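Local coordinates for tail fiber protein (Pseudomonas aeruginosa, PDB 6CL6), which probably recognises the surface receptor of target bacteria as the trimeric receptor-binding fiber of an R2 pyocin, a contractile injection system, at residues Pro34-Gly39 / Thr54-Leu59. Numbering follows the deposited sequence.
Sequences PVFARG and TVPLML
Phe36, in the 3-10 turn 35-38, and Leu57, the first residue of strand 57-60, bring the two backbones to a CA-CA distance of 5.5 Å, and no hydrogen bond links the segments. The contact therefore rests on apolar packing between a short 3-10 turn and the start of the strand that is outermost, within this chain, of a five-stranded antiparallel sheet. Ala37 N to Pro34 O, at 3.0 Å, is one of three backbone bonds that wind the turn and present Phe36 to residues 55-57.

A CH-pi contact is the main feature: Pro56 CD stands 3.6 Å from the centroid of the Phe36 ring and only 17° off its normal, which places it over the face. Pro56 CG slides toward the rim on the same side, reaching Phe36 CD1 at 3.3 Å. Pro34 CB lies over the opposite face, off-centre toward the rim, so the aromatic ring is sandwiched between two prolines, one of them the residue just before the turn. A chi1 of 51° helps set this position, with Phe36 CG lying between its backbone N and carbonyl carbon. Val55 meets the ring obliquely, its CB 4.0 Å from Phe36 CD2, and the two side chains run roughly at right angles.

Within the trimer the same residues also serve subunit interfaces. Phe36 packs on Ala37 and Pro56 on Arg38 of the second subunit, whereas Leu57 lies against Met77 of the third. Pro56 and Met58 are hydrogen-bonded through their backbones to Ser76 and Ile74 of the neighbouring strand 72-79.

Leu57 spans the turn and the residue after it: its CB is 4.2 Å from Phe36 CB, and, with CG anti to the backbone N (chi1 -179°), its CD2 methyl comes to 3.4 Å from Gly39 O.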
loop_
_atom_site.group_PDB
_atom_site.type_symbol
_atom_site.label_atom_id
_atom_site.label_comp_id
_atom_site.label_asym_id
_atom_site.label_seq_id
_atom_site.Cartn_x
_atom_site.Cartn_y
_atom_site.Cartn_z
ATOM N N PRO A 34 3.586 -60.105 -62.010
ATOM C CA PRO A 34 3.608 -60.499 -60.599
ATOM C C PRO A 34 2.761 -59.501 -59.810
ATOM O O PRO A 34 2.722 -58.313 -60.128
ATOM C CB PRO A 34 5.094 -60.428 -60.227
ATOM C CG PRO A 34 5.818 -60.590 -61.520
ATOM C CD PRO A 34 4.949 -59.884 -62.559
ATOM N N VAL A 35 2.082 -59.994 -58.771
ATOM C CA VAL A 35 0.998 -59.221 -58.187
ATOM C C VAL A 35 1.491 -57.930 -57.571
ATOM O O VAL A 35 0.787 -56.912 -57.638
ATOM C CB VAL A 35 0.208 -60.059 -57.160
ATOM C CG1 VAL A 35 -0.509 -61.214 -57.867
ATOM C CG2 VAL A 35 1.098 -60.591 -56.058
ATOM N N PHE A 36 2.703 -57.920 -56.995
ATOM C CA PHE A 36 3.187 -56.687 -56.359
ATOM C C PHE A 36 3.369 -55.563 -57.365
ATOM O O PHE A 36 3.280 -54.381 -57.006
ATOM C CB PHE A 36 4.501 -56.959 -55.604
ATOM C CG PHE A 36 5.548 -57.647 -56.415
ATOM C CD1 PHE A 36 6.319 -56.920 -57.344
ATOM C CD2 PHE A 36 5.806 -58.988 -56.245
ATOM C CE1 PHE A 36 7.323 -57.548 -58.074
ATOM C CE2 PHE A 36 6.795 -59.621 -56.993
ATOM C CZ PHE A 36 7.558 -58.887 -57.888
ATOM N N ALA A 37 3.615 -55.895 -58.627
ATOM C CA ALA A 37 3.743 -54.859 -59.656
ATOM C C ALA A 37 2.411 -54.287 -60.093
ATOM O O ALA A 37 2.379 -53.248 -60.766
ATOM C CB ALA A 37 4.502 -55.410 -60.870
ATOM N N ARG A 38 1.302 -54.908 -59.695
ATOM C CA ARG A 38 -0.039 -54.361 -59.896
ATOM C C ARG A 38 -0.507 -53.580 -58.671
ATOM O O ARG A 38 -1.637 -53.115 -58.642
ATOM C CB ARG A 38 -1.004 -55.499 -60.207
ATOM C CG ARG A 38 -0.598 -56.386 -61.392
ATOM C CD ARG A 38 -1.463 -57.628 -61.473
ATOM N NE ARG A 38 -2.867 -57.310 -61.630
ATOM C CZ ARG A 38 -3.855 -58.194 -61.527
ATOM N NH1 ARG A 38 -3.579 -59.468 -61.285
ATOM N NH2 ARG A 38 -5.133 -57.800 -61.688
ATOM N N GLY A 39 0.341 -53.444 -57.668
ATOM C CA GLY A 39 -0.084 -52.847 -56.416
ATOM C C GLY A 39 -0.847 -53.773 -55.491
ATOM O O GLY A 39 -1.389 -53.306 -54.473
ATOM N N THR A 54 11.357 -59.975 -49.408
ATOM C CA THR A 54 12.053 -60.045 -50.675
ATOM C C THR A 54 11.188 -59.588 -51.835
ATOM O O THR A 54 11.619 -59.702 -52.978
ATOM C CB THR A 54 12.547 -61.484 -50.982
ATOM O OG1 THR A 54 11.388 -62.317 -51.154
ATOM C CG2 THR A 54 13.410 -62.016 -49.901
ATOM N N VAL A 55 9.971 -59.114 -51.580
ATOM C CA VAL A 55 9.112 -58.564 -52.619
ATOM C C VAL A 55 8.797 -57.123 -52.236
ATOM O O VAL A 55 8.830 -56.774 -51.040
ATOM C CB VAL A 55 7.844 -59.403 -52.787
ATOM C CG1 VAL A 55 8.218 -60.813 -53.239
ATOM C CG2 VAL A 55 7.056 -59.458 -51.472
ATOM N N PRO A 56 8.487 -56.258 -53.202
ATOM C CA PRO A 56 8.403 -54.833 -52.890
ATOM C C PRO A 56 7.126 -54.400 -52.224
ATOM O O PRO A 56 7.067 -53.266 -51.759
ATOM C CB PRO A 56 8.569 -54.163 -54.256
ATOM C CG PRO A 56 8.169 -55.202 -55.259
ATOM C CD PRO A 56 8.564 -56.524 -54.653
ATOM N N LEU A 57 6.139 -55.278 -52.077
ATOM C CA LEU A 57 4.905 -54.954 -51.388
ATOM C C LEU A 57 4.386 -56.198 -50.671
ATOM O O LEU A 57 4.319 -57.280 -51.251
ATOM C CB LEU A 57 3.868 -54.394 -52.385
ATOM C CG LEU A 57 2.527 -53.975 -51.799
ATOM C CD1 LEU A 57 2.639 -52.779 -50.941
ATOM C CD2 LEU A 57 1.540 -53.718 -52.878
ATOM N N MET A 58 4.087 -56.048 -49.381
ATOM C CA MET A 58 3.392 -57.066 -48.616
ATOM C C MET A 58 2.413 -56.364 -47.677
ATOM O O MET A 58 2.442 -55.132 -47.502
ATOM C CB MET A 58 4.342 -57.943 -47.808
ATOM C CG MET A 58 5.157 -57.150 -46.800
ATOM S SD MET A 58 6.315 -58.165 -45.865
ATOM C CE MET A 58 7.189 -59.033 -47.162
ATOM N N LEU A 59 1.510 -57.155 -47.108
ATOM C CA LEU A 59 0.558 -56.718 -46.089
ATOM C C LEU A 59 0.691 -57.681 -44.914
ATOM O O LEU A 59 0.609 -58.894 -45.106
ATOM C CB LEU A 59 -0.874 -56.728 -46.590
ATOM C CG LEU A 59 -2.046 -56.514 -45.603
ATOM C CD1 LEU A 59 -2.040 -55.108 -45.033
ATOM C CD2 LEU A 59 -3.360 -56.812 -46.286
#